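Local coordinates for protein Sex comb on midleg CG9495-PA (PDB 1PK1) that is a Drosophila Polycomb group protein, probably helping to keep developmental genes silent, whose SAM domain is a protein-protein interaction module, at residues 43-47 with 48-52. The protein carries 2 engineered substitutions. Residues are numbered along the deposited sequence; the frame is centred on the assembly and turned at random.
Sequences HEIDG and KALLR. Engineered in segment 48-52: Arg52 (natural residue Leu).
Asp46 caps the N-terminus of helix 47-51: its OD1 accepts a hydrogen bond from Ala49 N at 3.0 Å, the donor arriving from above the carboxylate plane, 39° out of it. A first torsion of 66° sets CG between the backbone N and the carbonyl carbon, which brings OD1 to the N-H of Ala49. The main chain of Asp46 also opens the helical i to i+4 bonds, since Asp46 O takes the N-H of Leu50 at 2.8 Å; Gly47 O follows with a longer bond to Leu51 N, 3.3 Å. Without that carboxylate, as with an alanine here, the N-H of Ala49 would probably lose its capping acceptor and the helix start would be less firmly fixed. Apolar contacts back the polar ones. Ile45 lays CD1 against Ala49 CB at 4.0 Å, while its CG2, anti to the backbone N, lies against the backbone of Leu50, 3.7 Å from its N, the two branches resting on successive residues of the first turn. Glu44, the first residue to leave helical geometry after helix 37-42, closes it in a Schellman motif with positive phi; residues 43-46 thus link helices 37-42 and 47-51 of the SAM bundle. Helix 19-29 touches the contact through Ile19, which meets Asp46, and Val22, which meets Leu50, and Gly47 shares a backbone hydrogen bond with Trp17.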
ATOM      1  N   HIS B  43     -15.327  -8.860  -4.802  1.00 14.38           N
ATOM      2  CA  HIS B  43     -15.687  -8.724  -3.396  1.00 13.82           C
ATOM      3  C   HIS B  43     -16.866  -7.792  -3.150  1.00 14.88           C
ATOM      4  O   HIS B  43     -17.257  -7.556  -1.999  1.00 14.96           O
ATOM      5  CB  HIS B  43     -14.454  -8.291  -2.595  1.00 14.98           C
ATOM      6  CG  HIS B  43     -13.470  -9.400  -2.396  1.00 15.64           C
ATOM      7  ND1 HIS B  43     -13.519 -10.250  -1.308  1.00 17.48           N
ATOM      8  CD2 HIS B  43     -12.481  -9.868  -3.193  1.00 15.77           C
ATOM      9  CE1 HIS B  43     -12.605 -11.193  -1.448  1.00 13.86           C
ATOM     10  NE2 HIS B  43     -11.962 -10.985  -2.584  1.00 17.05           N
ATOM     11  N   GLU B  44     -17.438  -7.284  -4.240  1.00 14.75           N
ATOM     12  CA  GLU B  44     -18.597  -6.396  -4.186  1.00 15.84           C
ATOM     13  C   GLU B  44     -18.356  -5.234  -3.236  1.00 17.66           C
ATOM     14  O   GLU B  44     -19.158  -4.964  -2.342  1.00 16.68           O
ATOM     15  CB  GLU B  44     -19.833  -7.196  -3.755  1.00 20.13           C
ATOM     16  CG  GLU B  44     -20.283  -8.208  -4.801  1.00 21.12           C
ATOM     17  CD  GLU B  44     -21.218  -9.277  -4.245  1.00 24.36           C
ATOM     18  OE1 GLU B  44     -21.847  -9.052  -3.190  1.00 23.77           O
ATOM     19  OE2 GLU B  44     -21.323 -10.344  -4.879  1.00 28.59           O
ATOM     20  N   ILE B  45     -17.253  -4.530  -3.458  1.00 16.89           N
ATOM     21  CA  ILE B  45     -16.897  -3.404  -2.610  1.00 16.57           C
ATOM     22  C   ILE B  45     -17.612  -2.130  -3.041  1.00 17.59           C
ATOM     23  O   ILE B  45     -17.144  -1.403  -3.917  1.00 18.04           O
ATOM     24  CB  ILE B  45     -15.359  -3.179  -2.622  1.00 15.68           C
ATOM     25  CG1 ILE B  45     -14.645  -4.467  -2.189  1.00 17.98           C
ATOM     26  CG2 ILE B  45     -14.974  -2.049  -1.668  1.00 17.47           C
ATOM     27  CD1 ILE B  45     -15.042  -4.972  -0.812  1.00 18.90           C
ATOM     28  N   ASP B  46     -18.772  -1.880  -2.441  1.00 17.90           N
ATOM     29  CA  ASP B  46     -19.516  -0.672  -2.747  1.00 19.57           C
ATOM     30  C   ASP B  46     -19.101   0.362  -1.708  1.00 19.06           C
ATOM     31  O   ASP B  46     -18.190   0.112  -0.917  1.00 17.69           O
ATOM     32  CB  ASP B  46     -21.026  -0.939  -2.691  1.00 22.04           C
ATOM     33  CG  ASP B  46     -21.517  -1.280  -1.295  1.00 23.08           C
ATOM     34  OD1 ASP B  46     -20.717  -1.735  -0.454  1.00 23.56           O
ATOM     35  OD2 ASP B  46     -22.727  -1.108  -1.049  1.00 30.24           O
ATOM     36  N   GLY B  47     -19.754   1.518  -1.721  1.00 20.74           N
ATOM     37  CA  GLY B  47     -19.426   2.569  -0.773  1.00 22.90           C
ATOM     38  C   GLY B  47     -19.371   2.118   0.675  1.00 22.93           C
ATOM     39  O   GLY B  47     -18.383   2.359   1.363  1.00 21.79           O
ATOM     40  N   LYS B  48     -20.428   1.465   1.150  1.00 24.02           N
ATOM     41  CA  LYS B  48     -20.452   1.004   2.535  1.00 26.24           C
ATOM     42  C   LYS B  48     -19.301   0.052   2.840  1.00 25.35           C
ATOM     43  O   LYS B  48     -18.691   0.132   3.902  1.00 26.68           O
ATOM     44  CB  LYS B  48     -21.773   0.304   2.857  1.00 29.15           C
ATOM     45  CG  LYS B  48     -21.882  -0.094   4.321  1.00 33.52           C
ATOM     46  CD  LYS B  48     -23.128  -0.909   4.611  1.00 37.81           C
ATOM     47  CE  LYS B  48     -23.312  -1.085   6.113  1.00 40.13           C
ATOM     48  NZ  LYS B  48     -22.085  -1.624   6.768  1.00 42.29           N
ATOM     49  N   ALA B  49     -19.015  -0.853   1.909  1.00 23.73           N
ATOM     50  CA  ALA B  49     -17.935  -1.814   2.090  1.00 21.14           C
ATOM     51  C   ALA B  49     -16.562  -1.133   2.088  1.00 19.44           C
ATOM     52  O   ALA B  49     -15.680  -1.494   2.867  1.00 20.51           O
ATOM     53  CB  ALA B  49     -17.998  -2.878   0.996  1.00 19.76           C
ATOM     54  N   LEU B  50     -16.389  -0.145   1.216  1.00 19.93           N
ATOM     55  CA  LEU B  50     -15.115   0.572   1.128  1.00 19.88           C
ATOM     56  C   LEU B  50     -14.715   1.181   2.471  1.00 21.30           C
ATOM     57  O   LEU B  50     -13.588   1.019   2.942  1.00 20.86           O
ATOM     58  CB  LEU B  50     -15.213   1.687   0.089  1.00 17.53           C
ATOM     59  CG  LEU B  50     -13.923   2.470  -0.168  1.00 18.07           C
ATOM     60  CD1 LEU B  50     -12.896   1.556  -0.848  1.00 16.25           C
ATOM     61  CD2 LEU B  50     -14.225   3.680  -1.048  1.00 18.17           C
ATOM     62  N   LEU B  51     -15.652   1.890   3.084  1.00 24.84           N
ATOM     63  CA  LEU B  51     -15.396   2.544   4.358  1.00 28.50           C
ATOM     64  C   LEU B  51     -15.142   1.547   5.482  1.00 29.47           C
ATOM     65  O   LEU B  51     -14.592   1.901   6.527  1.00 30.65           O
ATOM     66  CB  LEU B  51     -16.579   3.447   4.710  1.00 31.10           C
ATOM     67  CG  LEU B  51     -16.910   4.502   3.649  1.00 32.19           C
ATOM     68  CD1 LEU B  51     -18.174   5.251   4.041  1.00 34.29           C
ATOM     69  CD2 LEU B  51     -15.738   5.459   3.494  1.00 35.33           C
ATOM     70  N   ARG B  52     -15.523   0.295   5.248  1.00 29.76           N
ATOM     71  CA  ARG B  52     -15.374  -0.768   6.235  1.00 31.10           C
ATOM     72  C   ARG B  52     -14.097  -1.590   6.040  1.00 28.97           C
ATOM     73  O   ARG B  52     -13.816  -2.505   6.808  1.00 29.19           O
ATOM     74  CB  ARG B  52     -16.613  -1.670   6.169  1.00 33.47           C
ATOM     75  CG  ARG B  52     -16.692  -2.779   7.198  1.00 39.21           C
ATOM     76  CD  ARG B  52     -18.071  -3.428   7.143  1.00 42.31           C
ATOM     77  NE  ARG B  52     -18.188  -4.591   8.016  1.00 44.90           N
ATOM     78  CZ  ARG B  52     -19.312  -5.279   8.189  1.00 46.46           C
ATOM     79  NH1 ARG B  52     -20.418  -4.917   7.548  1.00 47.43           N
ATOM     80  NH2 ARG B  52     -19.333  -6.331   8.996  1.00 46.54           N
TER